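Local coordinates for protein giardin subunit alpha-1 (Giardia intestinalis, PDB 4EVF) that belongs to the annexin family, binds calcium and, in a calcium-dependent way, phospholipids such as phosphatidylserine, and takes part in parasite attachment and cytoskeletal remodelling, at residues 217-222 / 228-233; 141-146 / 222-227; 9-14 / 24-29. All blocks are in the same frame, centred on the assembly; numbering follows the deposited sequence.

Contact 1 of 3, residues 217-222 / 228-233; sequences FYCAHF and HRLAAY
Phe222 packs with its CB on Leu230 and with its ring on Tyr233 in a helical hairpin of the annexin fold. Helix 211-225 turns at Gly226 straight into helix 227-240, and the axes of the two short segments come within 8.7 Å, their directions at 136°, so they are antiparallel but well splayed. The connection is predicted to run from the third annexin repeat into the fourth.

Followed outward, the Phe222 side chain meets the second helix almost from its root. Its CB lies 3.6 Å from Leu230 CA and also touches Leu230 CD1. With CG anti to the carbonyl carbon (chi1 -76°), the ring extends past Arg229 O toward Tyr233. Phe222 CD1 lies 3.8 Å from both CG and CD2 of Tyr233, and Phe222 CE1 sits over one face of the Tyr233 ring, 3.6 Å from Tyr233 CG. The two ring planes are inclined, neither stacked nor perpendicular, while Tyr233 CB makes an off-centre CH-pi contact with the Phe222 ring.

Tyr218 completes an aromatic cluster. Its edge is directed at the face of Tyr233 in a T-shaped pair, centroids 5.0 Å apart and planes at 72°. Beside the cluster, Leu230 CD1 fits against Cys219 CB at 3.7 Å, and Ile100 of helix 92-100 covers both residues. The Cys219 sulfur lies in the plane of the Tyr233 ring, at its edge, with SG 3.9 Å from Tyr233 CE2. At the outer end of that ring the hydroxyl meets the edge of Tyr218, near its plane, Tyr233 OH to Tyr218 CD2 being 3.4 Å.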
ATOM      1  N   PHE A 217      -4.293  -4.515  13.070  1.00 16.64           N
ATOM      2  CA  PHE A 217      -5.754  -4.626  12.971  1.00 18.87           C
ATOM      3  C   PHE A 217      -6.402  -3.332  12.462  1.00 19.52           C
ATOM      4  O   PHE A 217      -7.412  -3.352  11.744  1.00 16.46           O
ATOM      5  CB  PHE A 217      -6.363  -5.055  14.312  1.00 20.28           C
ATOM      6  CG  PHE A 217      -6.244  -6.529  14.591  1.00 18.93           C
ATOM      7  CD1 PHE A 217      -5.051  -7.065  15.052  1.00 18.41           C
ATOM      8  CD2 PHE A 217      -7.326  -7.374  14.407  1.00 18.93           C
ATOM      9  CE1 PHE A 217      -4.929  -8.420  15.314  1.00 14.35           C
ATOM     10  CE2 PHE A 217      -7.218  -8.733  14.660  1.00 18.81           C
ATOM     11  CZ  PHE A 217      -6.011  -9.255  15.124  1.00 19.97           C
ATOM     12  N   TYR A 218      -5.815  -2.199  12.838  1.00 19.29           N
ATOM     13  CA  TYR A 218      -6.296  -0.912  12.370  1.00 16.86           C
ATOM     14  C   TYR A 218      -6.105  -0.772  10.853  1.00 19.17           C
ATOM     15  O   TYR A 218      -7.006  -0.315  10.140  1.00 17.35           O
ATOM     16  CB  TYR A 218      -5.567   0.222  13.105  1.00 15.90           C
ATOM     17  CG  TYR A 218      -6.272   1.564  13.065  1.00 20.58           C
ATOM     18  CD1 TYR A 218      -7.658   1.648  13.019  1.00 25.99           C
ATOM     19  CD2 TYR A 218      -5.548   2.748  13.056  1.00 23.10           C
ATOM     20  CE1 TYR A 218      -8.303   2.883  12.985  1.00 24.86           C
ATOM     21  CE2 TYR A 218      -6.180   3.983  13.025  1.00 25.11           C
ATOM     22  CZ  TYR A 218      -7.554   4.043  12.990  1.00 25.77           C
ATOM     23  OH  TYR A 218      -8.177   5.270  12.950  1.00 26.91           O
ATOM     24  N   CYS A 219      -4.937  -1.171  10.356  1.00 15.09           N
ATOM     25  CA  CYS A 219      -4.701  -1.119   8.914  1.00 16.24           C
ATOM     26  C   CYS A 219      -5.661  -2.077   8.204  1.00 19.35           C
ATOM     27  O   CYS A 219      -6.224  -1.749   7.151  1.00 17.90           O
ATOM     28  CB  CYS A 219      -3.244  -1.444   8.568  1.00 17.66           C
ATOM     29  SG  CYS A 219      -2.065  -0.078   8.957  1.00 19.29           S
ATOM     30  N   ALA A 220      -5.835  -3.262   8.785  1.00 19.48           N
ATOM     31  CA  ALA A 220      -6.729  -4.282   8.220  1.00 17.45           C
ATOM     32  C   ALA A 220      -8.157  -3.747   8.078  1.00 18.46           C
ATOM     33  O   ALA A 220      -8.821  -3.950   7.050  1.00 19.00           O
ATOM     34  CB  ALA A 220      -6.709  -5.516   9.091  1.00 16.15           C
ATOM     35  N   HIS A 221      -8.622  -3.076   9.130  1.00 17.51           N
ATOM     36  CA  HIS A 221      -9.898  -2.361   9.131  1.00 19.28           C
ATOM     37  C   HIS A 221     -10.057  -1.397   7.945  1.00 20.55           C
ATOM     38  O   HIS A 221     -11.036  -1.473   7.198  1.00 19.35           O
ATOM     39  CB  HIS A 221     -10.063  -1.619  10.462  1.00 21.16           C
ATOM     40  CG  HIS A 221     -11.099  -0.541  10.434  1.00 20.78           C
ATOM     41  ND1 HIS A 221     -12.450  -0.809  10.447  1.00 20.82           N
ATOM     42  CD2 HIS A 221     -10.982   0.808  10.400  1.00 20.38           C
ATOM     43  CE1 HIS A 221     -13.124   0.327  10.416  1.00 22.27           C
ATOM     44  NE2 HIS A 221     -12.256   1.323  10.387  1.00 22.47           N
ATOM     45  N   PHE A 222      -9.105  -0.482   7.775  1.00 20.39           N
ATOM     46  CA  PHE A 222      -9.127   0.441   6.637  1.00 18.99           C
ATOM     47  C   PHE A 222      -9.050  -0.297   5.304  1.00 19.69           C
ATOM     48  O   PHE A 222      -9.759   0.059   4.357  1.00 17.73           O
ATOM     49  CB  PHE A 222      -7.980   1.453   6.720  1.00 19.97           C
ATOM     50  CG  PHE A 222      -8.204   2.545   7.729  1.00 20.25           C
ATOM     51  CD1 PHE A 222      -7.247   2.815   8.701  1.00 23.62           C
ATOM     52  CD2 PHE A 222      -9.357   3.301   7.709  1.00 22.50           C
ATOM     53  CE1 PHE A 222      -7.448   3.819   9.636  1.00 22.71           C
ATOM     54  CE2 PHE A 222      -9.560   4.309   8.644  1.00 24.73           C
ATOM     55  CZ  PHE A 222      -8.604   4.564   9.605  1.00 27.07           C
ATOM     56  N   HIS A 228      -8.167   2.691  -0.859  1.00 21.93           N
ATOM     57  CA  HIS A 228      -7.936   4.143  -0.892  1.00 23.94           C
ATOM     58  C   HIS A 228      -8.053   4.770   0.493  1.00 20.16           C
ATOM     59  O   HIS A 228      -7.448   5.809   0.765  1.00 18.30           O
ATOM     60  CB  HIS A 228      -8.899   4.850  -1.864  1.00 26.45           C
ATOM     61  CG  HIS A 228     -10.326   4.872  -1.404  1.00 26.38           C
ATOM     62  ND1 HIS A 228     -11.118   3.741  -1.371  1.00 30.60           N
ATOM     63  CD2 HIS A 228     -11.110   5.891  -0.977  1.00 27.89           C
ATOM     64  CE1 HIS A 228     -12.323   4.062  -0.931  1.00 28.43           C
ATOM     65  NE2 HIS A 228     -12.345   5.361  -0.689  1.00 29.62           N
ATOM     66  N   ARG A 229      -8.830   4.128   1.360  1.00 19.91           N
ATOM     67  CA  ARG A 229      -8.972   4.582   2.740  1.00 22.25           C
ATOM     68  C   ARG A 229      -7.773   4.179   3.596  1.00 19.36           C
ATOM     69  O   ARG A 229      -7.387   4.907   4.502  1.00 18.61           O
ATOM     70  CB  ARG A 229     -10.287   4.083   3.347  1.00 23.47           C
ATOM     71  CG  ARG A 229     -11.512   4.660   2.654  1.00 26.84           C
ATOM     72  CD  ARG A 229     -12.804   4.178   3.263  1.00 29.24           C
ATOM     73  NE  ARG A 229     -13.102   4.860   4.522  1.00 31.25           N
ATOM     74  CZ  ARG A 229     -14.294   4.842   5.113  1.00 31.23           C
ATOM     75  NH1 ARG A 229     -15.301   4.184   4.553  1.00 36.06           N
ATOM     76  NH2 ARG A 229     -14.481   5.487   6.260  1.00 32.70           N
ATOM     77  N   LEU A 230      -7.194   3.014   3.324  1.00 17.41           N
ATOM     78  CA  LEU A 230      -5.943   2.653   3.974  1.00 16.76           C
ATOM     79  C   LEU A 230      -4.824   3.564   3.458  1.00 20.55           C
ATOM     80  O   LEU A 230      -3.986   4.040   4.236  1.00 17.37           O
ATOM     81  CB  LEU A 230      -5.591   1.171   3.761  1.00 17.73           C
ATOM     82  CG  LEU A 230      -4.282   0.734   4.426  1.00 16.77           C
ATOM     83  CD1 LEU A 230      -4.318   1.003   5.950  1.00 17.88           C
ATOM     84  CD2 LEU A 230      -3.948  -0.722   4.156  1.00 16.86           C
ATOM     85  N   ALA A 231      -4.810   3.798   2.140  1.00 16.92           N
ATOM     86  CA  ALA A 231      -3.864   4.739   1.543  1.00 20.93           C
ATOM     87  C   ALA A 231      -3.911   6.115   2.228  1.00 16.50           C
ATOM     88  O   ALA A 231      -2.874   6.678   2.574  1.00 17.61           O
ATOM     89  CB  ALA A 231      -4.131   4.886   0.048  1.00 17.69           C
ATOM     90  N   ALA A 232      -5.111   6.657   2.403  1.00 17.61           N
ATOM     91  CA  ALA A 232      -5.272   7.955   3.071  1.00 17.48           C
ATOM     92  C   ALA A 232      -4.583   7.953   4.441  1.00 19.40           C
ATOM     93  O   ALA A 232      -3.822   8.866   4.772  1.00 18.08           O
ATOM     94  CB  ALA A 232      -6.726   8.281   3.235  1.00 21.28           C
ATOM     95  N   TYR A 233      -4.885   6.925   5.228  1.00 18.79           N
ATOM     96  CA  TYR A 233      -4.319   6.748   6.564  1.00 17.33           C
ATOM     97  C   TYR A 233      -2.790   6.611   6.576  1.00 20.84           C
ATOM     98  O   TYR A 233      -2.091   7.215   7.396  1.00 16.66           O
ATOM     99  CB  TYR A 233      -4.951   5.518   7.223  1.00 18.78           C
ATOM    100  CG  TYR A 233      -4.308   5.148   8.548  1.00 20.75           C
ATOM    101  CD1 TYR A 233      -4.392   6.005   9.644  1.00 23.13           C
ATOM    102  CD2 TYR A 233      -3.627   3.947   8.707  1.00 20.06           C
ATOM    103  CE1 TYR A 233      -3.813   5.682  10.854  1.00 21.82           C
ATOM    104  CE2 TYR A 233      -3.036   3.613   9.931  1.00 20.52           C
ATOM    105  CZ  TYR A 233      -3.136   4.492  10.997  1.00 21.30           C
ATOM    106  OH  TYR A 233      -2.560   4.189  12.221  1.00 20.93           O
TER

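Contact 2 of 3, residues 141-146 / 222-227; sequences EKWMAH and FALLGM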
ATOM      1  N   GLU A 141      -0.256 -13.693   8.684  1.00 20.63           N
ATOM      2  CA  GLU A 141      -0.173 -15.015   8.064  1.00 24.48           C
ATOM      3  C   GLU A 141      -1.465 -15.351   7.317  1.00 23.68           C
ATOM      4  O   GLU A 141      -1.441 -15.793   6.168  1.00 23.66           O
ATOM      5  CB  GLU A 141       0.090 -16.089   9.118  1.00 24.34           C
ATOM      6  CG  GLU A 141       0.260 -17.471   8.518  1.00 28.07           C
ATOM      7  CD  GLU A 141       0.602 -18.515   9.551  1.00 28.69           C
ATOM      8  OE1 GLU A 141       0.233 -18.342  10.730  1.00 28.91           O
ATOM      9  OE2 GLU A 141       1.244 -19.514   9.179  1.00 32.79           O
ATOM     10  N   LYS A 142      -2.592 -15.140   7.981  1.00 19.50           N
ATOM     11  CA  LYS A 142      -3.890 -15.447   7.386  1.00 25.33           C
ATOM     12  C   LYS A 142      -4.240 -14.453   6.273  1.00 24.26           C
ATOM     13  O   LYS A 142      -4.859 -14.804   5.274  1.00 24.47           O
ATOM     14  CB  LYS A 142      -4.963 -15.441   8.470  1.00 24.85           C
ATOM     15  CG  LYS A 142      -6.324 -15.933   8.015  1.00 30.74           C
ATOM     16  CD  LYS A 142      -6.812 -17.055   8.911  1.00 30.71           C
ATOM     17  CE  LYS A 142      -6.708 -16.659  10.364  1.00 25.96           C
ATOM     18  NZ  LYS A 142      -7.017 -17.811  11.253  1.00 29.25           N
ATOM     19  N   TRP A 143      -3.824 -13.205   6.449  1.00 20.60           N
ATOM     20  CA  TRP A 143      -4.014 -12.191   5.421  1.00 19.75           C
ATOM     21  C   TRP A 143      -3.333 -12.584   4.115  1.00 20.74           C
ATOM     22  O   TRP A 143      -3.922 -12.470   3.034  1.00 18.01           O
ATOM     23  CB  TRP A 143      -3.456 -10.852   5.891  1.00 19.84           C
ATOM     24  CG  TRP A 143      -3.924  -9.701   5.077  1.00 17.12           C
ATOM     25  CD1 TRP A 143      -3.357  -9.211   3.935  1.00 16.19           C
ATOM     26  CD2 TRP A 143      -5.054  -8.875   5.355  1.00 13.13           C
ATOM     27  NE1 TRP A 143      -4.075  -8.130   3.483  1.00 16.94           N
ATOM     28  CE2 TRP A 143      -5.120  -7.902   4.340  1.00 17.62           C
ATOM     29  CE3 TRP A 143      -6.028  -8.873   6.360  1.00 18.53           C
ATOM     30  CZ2 TRP A 143      -6.125  -6.923   4.305  1.00 15.01           C
ATOM     31  CZ3 TRP A 143      -7.017  -7.901   6.327  1.00 15.64           C
ATOM     32  CH2 TRP A 143      -7.057  -6.941   5.307  1.00 16.21           C
ATOM     33  N   MET A 144      -2.091 -13.041   4.219  1.00 17.60           N
ATOM     34  CA  MET A 144      -1.306 -13.406   3.037  1.00 20.17           C
ATOM     35  C   MET A 144      -1.946 -14.541   2.236  1.00 21.87           C
ATOM     36  O   MET A 144      -1.725 -14.656   1.024  1.00 23.62           O
ATOM     37  CB  MET A 144       0.137 -13.753   3.432  1.00 23.86           C
ATOM     38  CG  MET A 144       0.956 -12.521   3.829  1.00 18.45           C
ATOM     39  SD  MET A 144       2.620 -12.808   4.443  1.00 26.49           S
ATOM     40  CE  MET A 144       3.456 -13.586   3.076  1.00 34.38           C
ATOM     41  N   ALA A 145      -2.746 -15.366   2.904  1.00 22.36           N
ATOM     42  CA  ALA A 145      -3.413 -16.488   2.237  1.00 24.68           C
ATOM     43  C   ALA A 145      -4.467 -15.998   1.246  1.00 26.78           C
ATOM     44  O   ALA A 145      -4.807 -16.698   0.289  1.00 28.73           O
ATOM     45  CB  ALA A 145      -4.041 -17.428   3.266  1.00 26.32           C
ATOM     46  N   HIS A 146      -4.979 -14.792   1.472  1.00 23.81           N
ATOM     47  CA  HIS A 146      -6.033 -14.244   0.626  1.00 22.67           C
ATOM     48  C   HIS A 146      -7.127 -15.279   0.342  1.00 28.31           C
ATOM     49  O   HIS A 146      -7.563 -15.453  -0.803  1.00 27.53           O
ATOM     50  CB  HIS A 146      -5.454 -13.661  -0.665  1.00 25.65           C
ATOM     51  CG  HIS A 146      -4.699 -12.384  -0.457  1.00 24.20           C
ATOM     52  ND1 HIS A 146      -5.328 -11.176  -0.251  1.00 28.00           N
ATOM     53  CD2 HIS A 146      -3.373 -12.131  -0.386  1.00 24.91           C
ATOM     54  CE1 HIS A 146      -4.422 -10.231  -0.075  1.00 24.74           C
ATOM     55  NE2 HIS A 146      -3.226 -10.784  -0.152  1.00 25.00           N
ATOM     56  N   PHE A 222      -9.105  -0.482   7.775  1.00 20.39           N
ATOM     57  CA  PHE A 222      -9.127   0.441   6.637  1.00 18.99           C
ATOM     58  C   PHE A 222      -9.050  -0.297   5.304  1.00 19.69           C
ATOM     59  O   PHE A 222      -9.759   0.059   4.357  1.00 17.73           O
ATOM     60  CB  PHE A 222      -7.980   1.453   6.720  1.00 19.97           C
ATOM     61  CG  PHE A 222      -8.204   2.545   7.729  1.00 20.25           C
ATOM     62  CD1 PHE A 222      -7.247   2.815   8.701  1.00 23.62           C
ATOM     63  CD2 PHE A 222      -9.357   3.301   7.709  1.00 22.50           C
ATOM     64  CE1 PHE A 222      -7.448   3.819   9.636  1.00 22.71           C
ATOM     65  CE2 PHE A 222      -9.560   4.309   8.644  1.00 24.73           C
ATOM     66  CZ  PHE A 222      -8.604   4.564   9.605  1.00 27.07           C
ATOM     67  N   ALA A 223      -8.195  -1.315   5.231  1.00 17.42           N
ATOM     68  CA  ALA A 223      -8.014  -2.071   3.990  1.00 17.70           C
ATOM     69  C   ALA A 223      -9.344  -2.663   3.563  1.00 21.18           C
ATOM     70  O   ALA A 223      -9.735  -2.542   2.404  1.00 19.65           O
ATOM     71  CB  ALA A 223      -6.992  -3.181   4.174  1.00 19.90           C
ATOM     72  N   LEU A 224     -10.034  -3.294   4.511  1.00 18.82           N
ATOM     73  CA  LEU A 224     -11.331  -3.916   4.236  1.00 22.34           C
ATOM     74  C   LEU A 224     -12.385  -2.889   3.832  1.00 22.93           C
ATOM     75  O   LEU A 224     -13.257  -3.187   3.017  1.00 27.01           O
ATOM     76  CB  LEU A 224     -11.792  -4.755   5.439  1.00 18.53           C
ATOM     77  CG  LEU A 224     -10.875  -5.940   5.740  1.00 16.46           C
ATOM     78  CD1 LEU A 224     -11.183  -6.556   7.100  1.00 14.63           C
ATOM     79  CD2 LEU A 224     -10.949  -6.996   4.604  1.00 17.49           C
ATOM     80  N   LEU A 225     -12.294  -1.675   4.385  1.00 21.31           N
ATOM     81  CA  LEU A 225     -13.194  -0.584   3.991  1.00 24.61           C
ATOM     82  C   LEU A 225     -12.896  -0.083   2.583  1.00 26.48           C
ATOM     83  O   LEU A 225     -13.785   0.374   1.869  1.00 27.49           O
ATOM     84  CB  LEU A 225     -13.113   0.588   4.968  1.00 25.95           C
ATOM     85  CG  LEU A 225     -13.737   0.369   6.345  1.00 21.08           C
ATOM     86  CD1 LEU A 225     -13.689   1.661   7.153  1.00 24.16           C
ATOM     87  CD2 LEU A 225     -15.173  -0.122   6.185  1.00 24.54           C
ATOM     88  N   GLY A 226     -11.632  -0.153   2.198  1.00 24.64           N
ATOM     89  CA  GLY A 226     -11.229   0.261   0.874  1.00 24.42           C
ATOM     90  C   GLY A 226      -9.762   0.612   0.862  1.00 23.68           C
ATOM     91  O   GLY A 226      -9.271   1.320   1.751  1.00 20.17           O
ATOM     92  N   MET A 227      -9.062   0.116  -0.148  1.00 20.56           N
ATOM     93  CA  MET A 227      -7.638   0.363  -0.291  1.00 23.07           C
ATOM     94  C   MET A 227      -7.289   1.860  -0.295  1.00 21.79           C
ATOM     95  O   MET A 227      -6.233   2.249   0.207  1.00 18.78           O
ATOM     96  CB  MET A 227      -7.113  -0.319  -1.554  1.00 22.69           C
ATOM     97  CG  MET A 227      -7.020  -1.831  -1.442  1.00 26.75           C
ATOM     98  SD  MET A 227      -5.775  -2.360  -0.242  1.00 29.75           S
ATOM     99  CE  MET A 227      -6.427  -3.961   0.221  1.00 25.37           C
TER
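Trp143 bridges to Ala223 and Leu224 with the outer end of its indole, and the whole contact depends on that reach, since the closest CA atoms, those of Trp143 and Ala223, are 11.0 Å apart. The side chain leaves helix 135-145 with CG anti to the backbone N (chi1 -165°), which carries the six-membered ring across to the last turn of helix 211-225.

The tight part is small. Trp143 CZ2 stands 3.8 Å from Ala223 CB, and Trp143 CH2 touches the same methyl as well as Leu224, lying 4.0 Å from Leu224 CD2. Ala223 CB and Leu224 CD2 both approach the indole obliquely. Ile100 of helix 92-100 packs on Trp143 and Ala223 alike.

Away from this spot the segments diverge. Beyond the break at Gly226, Met227 CE stays 5.1 Å from Trp143 CZ2, and Glu141 turns elsewhere to form a salt bridge with Arg132. The segments bury just 121 Å² between them, and the close contacts are all carbon to carbon. Shape, not bond direction, therefore sets the fit between them, while a charged partner of the indole lies outside the two segments, Arg148, in a cation-pi contact.

Contact 3 of 3, residues 9-14 / 24-29; sequences NELKQA and AFIASE
Ile26 against Leu11 is an apolar helix-to-helix contact within the first predicted annexin repeat; the contact's centre lies about 23 Å from that of the chain. Helix 4-16 and helix 20-28 run nearly antiparallel here, with the axes of the short segments at 159° and 10.4 Å apart at their closest. At that spacing the side chains must do the bridging, and Ile26 does most of it.

Ile26 uses both branches. Its CG2 meets Leu11, 3.8 Å from Leu11 CG. The longer branch has CG1 anti to the carbonyl carbon (chi1 -65°) and then extends, so that CD1 is carried to the surface of helix 4-16. There Ile26 CD1 lies 3.8 Å from Leu11 CD2 and 4.0 Å from Glu10 CB, with Ala14 CB a more distant neighbour at 4.4 Å. Glu10, Leu11 and Ala14 thus all present atoms to this one methyl. Leu11 and Ile26 lie alongside each other, their side chains running in opposing senses.

The topology is that of the first two helices of an annexin repeat, an antiparallel pair joined by a short loop. In canonical annexins such loops supply calcium ligands; the structure here is the apo form. Helix 32-46 packs over one side of the pair, with Ile38 on Leu11, and Phe71 touches both Leu11 and Ala27.

On another side, the second helix meets the C-terminal helix 284-292, where Ala24 touches Ile287 and Phe25 touches Thr290. Near its end Ser28 turns back on its own helix, OG donating to Phe25 O at 2.6 Å with a C=O...OG angle of 124°, the hydroxyl tilted from the carbonyl plane.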
ATOM      1  N   ASN A   9       8.415   9.068 -26.095  1.00 23.38           N
ATOM      2  CA  ASN A   9       9.192  10.243 -26.504  1.00 26.52           C
ATOM      3  C   ASN A   9       9.089  11.390 -25.496  1.00 27.51           C
ATOM      4  O   ASN A   9      10.096  12.033 -25.171  1.00 27.85           O
ATOM      5  CB  ASN A   9       8.800  10.737 -27.902  1.00 27.34           C
ATOM      6  CG  ASN A   9       9.682  11.893 -28.376  1.00 34.98           C
ATOM      7  OD1 ASN A   9       9.294  13.062 -28.304  1.00 38.82           O
ATOM      8  ND2 ASN A   9      10.889  11.567 -28.833  1.00 37.55           N
ATOM      9  N   GLU A  10       7.878  11.658 -25.013  1.00 26.25           N
ATOM     10  CA  GLU A  10       7.702  12.647 -23.944  1.00 27.66           C
ATOM     11  C   GLU A  10       8.645  12.341 -22.796  1.00 27.92           C
ATOM     12  O   GLU A  10       9.370  13.214 -22.300  1.00 26.19           O
ATOM     13  CB  GLU A  10       6.276  12.627 -23.404  1.00 28.78           C
ATOM     14  CG  GLU A  10       5.208  13.089 -24.376  1.00 32.87           C
ATOM     15  CD  GLU A  10       3.835  13.104 -23.734  1.00 38.02           C
ATOM     16  OE1 GLU A  10       3.615  13.914 -22.797  1.00 43.01           O
ATOM     17  OE2 GLU A  10       2.980  12.292 -24.151  1.00 38.41           O
ATOM     18  N   LEU A  11       8.626  11.088 -22.364  1.00 24.87           N
ATOM     19  CA  LEU A  11       9.492  10.654 -21.275  1.00 25.08           C
ATOM     20  C   LEU A  11      10.975  10.846 -21.579  1.00 25.33           C
ATOM     21  O   LEU A  11      11.739  11.266 -20.713  1.00 25.18           O
ATOM     22  CB  LEU A  11       9.197   9.200 -20.895  1.00 23.50           C
ATOM     23  CG  LEU A  11       7.946   9.065 -20.027  1.00 24.04           C
ATOM     24  CD1 LEU A  11       7.405   7.631 -20.043  1.00 19.52           C
ATOM     25  CD2 LEU A  11       8.241   9.537 -18.603  1.00 18.15           C
ATOM     26  N   LYS A  12      11.378  10.542 -22.809  1.00 26.61           N
ATOM     27  CA  LYS A  12      12.766  10.708 -23.234  1.00 27.12           C
ATOM     28  C   LYS A  12      13.242  12.146 -23.025  1.00 25.87           C
ATOM     29  O   LYS A  12      14.342  12.398 -22.522  1.00 26.07           O
ATOM     30  CB  LYS A  12      12.900  10.342 -24.715  1.00 30.26           C
ATOM     31  CG  LYS A  12      14.314  10.439 -25.254  1.00 32.58           C
ATOM     32  CD  LYS A  12      15.181   9.307 -24.725  1.00 33.91           C
ATOM     33  CE  LYS A  12      16.620   9.416 -25.214  1.00 36.63           C
ATOM     34  NZ  LYS A  12      17.492   8.417 -24.523  1.00 39.23           N
ATOM     35  N   GLN A  13      12.403  13.089 -23.424  1.00 27.03           N
ATOM     36  CA  GLN A  13      12.764  14.490 -23.355  1.00 30.53           C
ATOM     37  C   GLN A  13      12.722  15.030 -21.924  1.00 31.26           C
ATOM     38  O   GLN A  13      13.458  15.962 -21.587  1.00 30.08           O
ATOM     39  CB  GLN A  13      11.876  15.306 -24.289  1.00 33.49           C
ATOM     40  CG  GLN A  13      12.280  15.170 -25.740  1.00 36.30           C
ATOM     41  CD  GLN A  13      11.146  15.451 -26.694  1.00 42.24           C
ATOM     42  OE1 GLN A  13       9.985  15.540 -26.291  1.00 43.41           O
ATOM     43  NE2 GLN A  13      11.474  15.588 -27.977  1.00 41.11           N
ATOM     44  N   ALA A  14      11.865  14.449 -21.090  1.00 25.64           N
ATOM     45  CA  ALA A  14      11.784  14.870 -19.697  1.00 27.32           C
ATOM     46  C   ALA A  14      13.030  14.379 -18.978  1.00 28.57           C
ATOM     47  O   ALA A  14      13.582  15.072 -18.119  1.00 28.30           O
ATOM     48  CB  ALA A  14      10.521  14.318 -19.035  1.00 26.15           C
ATOM     49  N   ALA A  24       7.226  12.662 -13.135  1.00 18.51           N
ATOM     50  CA  ALA A  24       6.148  12.355 -12.211  1.00 18.60           C
ATOM     51  C   ALA A  24       4.799  12.644 -12.852  1.00 19.29           C
ATOM     52  O   ALA A  24       3.856  11.868 -12.701  1.00 20.14           O
ATOM     53  CB  ALA A  24       6.314  13.151 -10.893  1.00 21.74           C
ATOM     54  N   PHE A  25       4.706  13.746 -13.587  1.00 17.88           N
ATOM     55  CA  PHE A  25       3.423  14.113 -14.175  1.00 22.93           C
ATOM     56  C   PHE A  25       2.972  13.096 -15.223  1.00 20.88           C
ATOM     57  O   PHE A  25       1.796  12.712 -15.268  1.00 24.11           O
ATOM     58  CB  PHE A  25       3.446  15.511 -14.795  1.00 23.85           C
ATOM     59  CG  PHE A  25       2.164  15.858 -15.499  1.00 27.07           C
ATOM     60  CD1 PHE A  25       1.010  16.094 -14.773  1.00 27.69           C
ATOM     61  CD2 PHE A  25       2.101  15.905 -16.885  1.00 28.72           C
ATOM     62  CE1 PHE A  25      -0.181  16.387 -15.414  1.00 32.87           C
ATOM     63  CE2 PHE A  25       0.918  16.202 -17.530  1.00 26.72           C
ATOM     64  CZ  PHE A  25      -0.226  16.442 -16.795  1.00 31.28           C
ATOM     65  N   ILE A  26       3.905  12.688 -16.076  1.00 21.76           N
ATOM     66  CA  ILE A  26       3.610  11.681 -17.092  1.00 20.57           C
ATOM     67  C   ILE A  26       3.236  10.365 -16.428  1.00 20.01           C
ATOM     68  O   ILE A  26       2.275   9.711 -16.822  1.00 20.86           O
ATOM     69  CB  ILE A  26       4.798  11.454 -18.041  1.00 23.45           C
ATOM     70  CG1 ILE A  26       5.074  12.721 -18.859  1.00 25.74           C
ATOM     71  CG2 ILE A  26       4.508  10.284 -18.963  1.00 22.16           C
ATOM     72  CD1 ILE A  26       6.466  12.788 -19.440  1.00 20.89           C
ATOM     73  N   ALA A  27       3.991   9.974 -15.407  1.00 21.88           N
ATOM     74  CA  ALA A  27       3.685   8.733 -14.714  1.00 21.54           C
ATOM     75  C   ALA A  27       2.284   8.796 -14.112  1.00 23.16           C
ATOM     76  O   ALA A  27       1.571   7.794 -14.087  1.00 20.78           O
ATOM     77  CB  ALA A  27       4.725   8.440 -13.646  1.00 21.97           C
ATOM     78  N   SER A  28       1.891   9.986 -13.651  1.00 19.91           N
ATOM     79  CA  SER A  28       0.635  10.174 -12.922  1.00 19.18           C
ATOM     80  C   SER A  28      -0.580  10.045 -13.839  1.00 22.61           C
ATOM     81  O   SER A  28      -1.701   9.822 -13.386  1.00 22.93           O
ATOM     82  CB  SER A  28       0.618  11.553 -12.263  1.00 19.56           C
ATOM     83  OG  SER A  28       0.236  12.565 -13.183  1.00 22.24           O
ATOM     84  N   GLU A  29      -0.341  10.201 -15.136  1.00 24.57           N
ATOM     85  CA  GLU A  29      -1.402  10.197 -16.133  1.00 21.03           C
ATOM     86  C   GLU A  29      -1.899   8.793 -16.478  1.00 24.25           C
ATOM     87  O   GLU A  29      -2.947   8.642 -17.105  1.00 27.09           O
ATOM     88  CB  GLU A  29      -0.887  10.863 -17.409  1.00 24.55           C
ATOM     89  CG  GLU A  29      -0.663  12.346 -17.287  1.00 22.81           C
ATOM     90  CD  GLU A  29      -1.972  13.087 -17.202  1.00 33.61           C
ATOM     91  OE1 GLU A  29      -2.505  13.232 -16.082  1.00 33.71           O
ATOM     92  OE2 GLU A  29      -2.484  13.499 -18.263  1.00 36.84           O
TER

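In the fold
From the N terminus, contact 3 comes first and closes a short loop of nine residues within the first predicted repeat. Contact 2 then opens at 141-146 and waits 75 residues for its partner 222-227, tying the predicted second repeat to the junction of the third and fourth. Contact 1 opens at 217-222 before contact 2 has closed, so the two cross, sharing Phe222 and helix 211-225; it closes at 228-233 across five residues, joining the predicted third repeat to the fourth. They also touch directly, Ala220 CB lying 3.7 Å from Trp143 CZ3. Contact 3 stands apart, its centre about 33 Å from that of contact 2 and across the chain's centre from it.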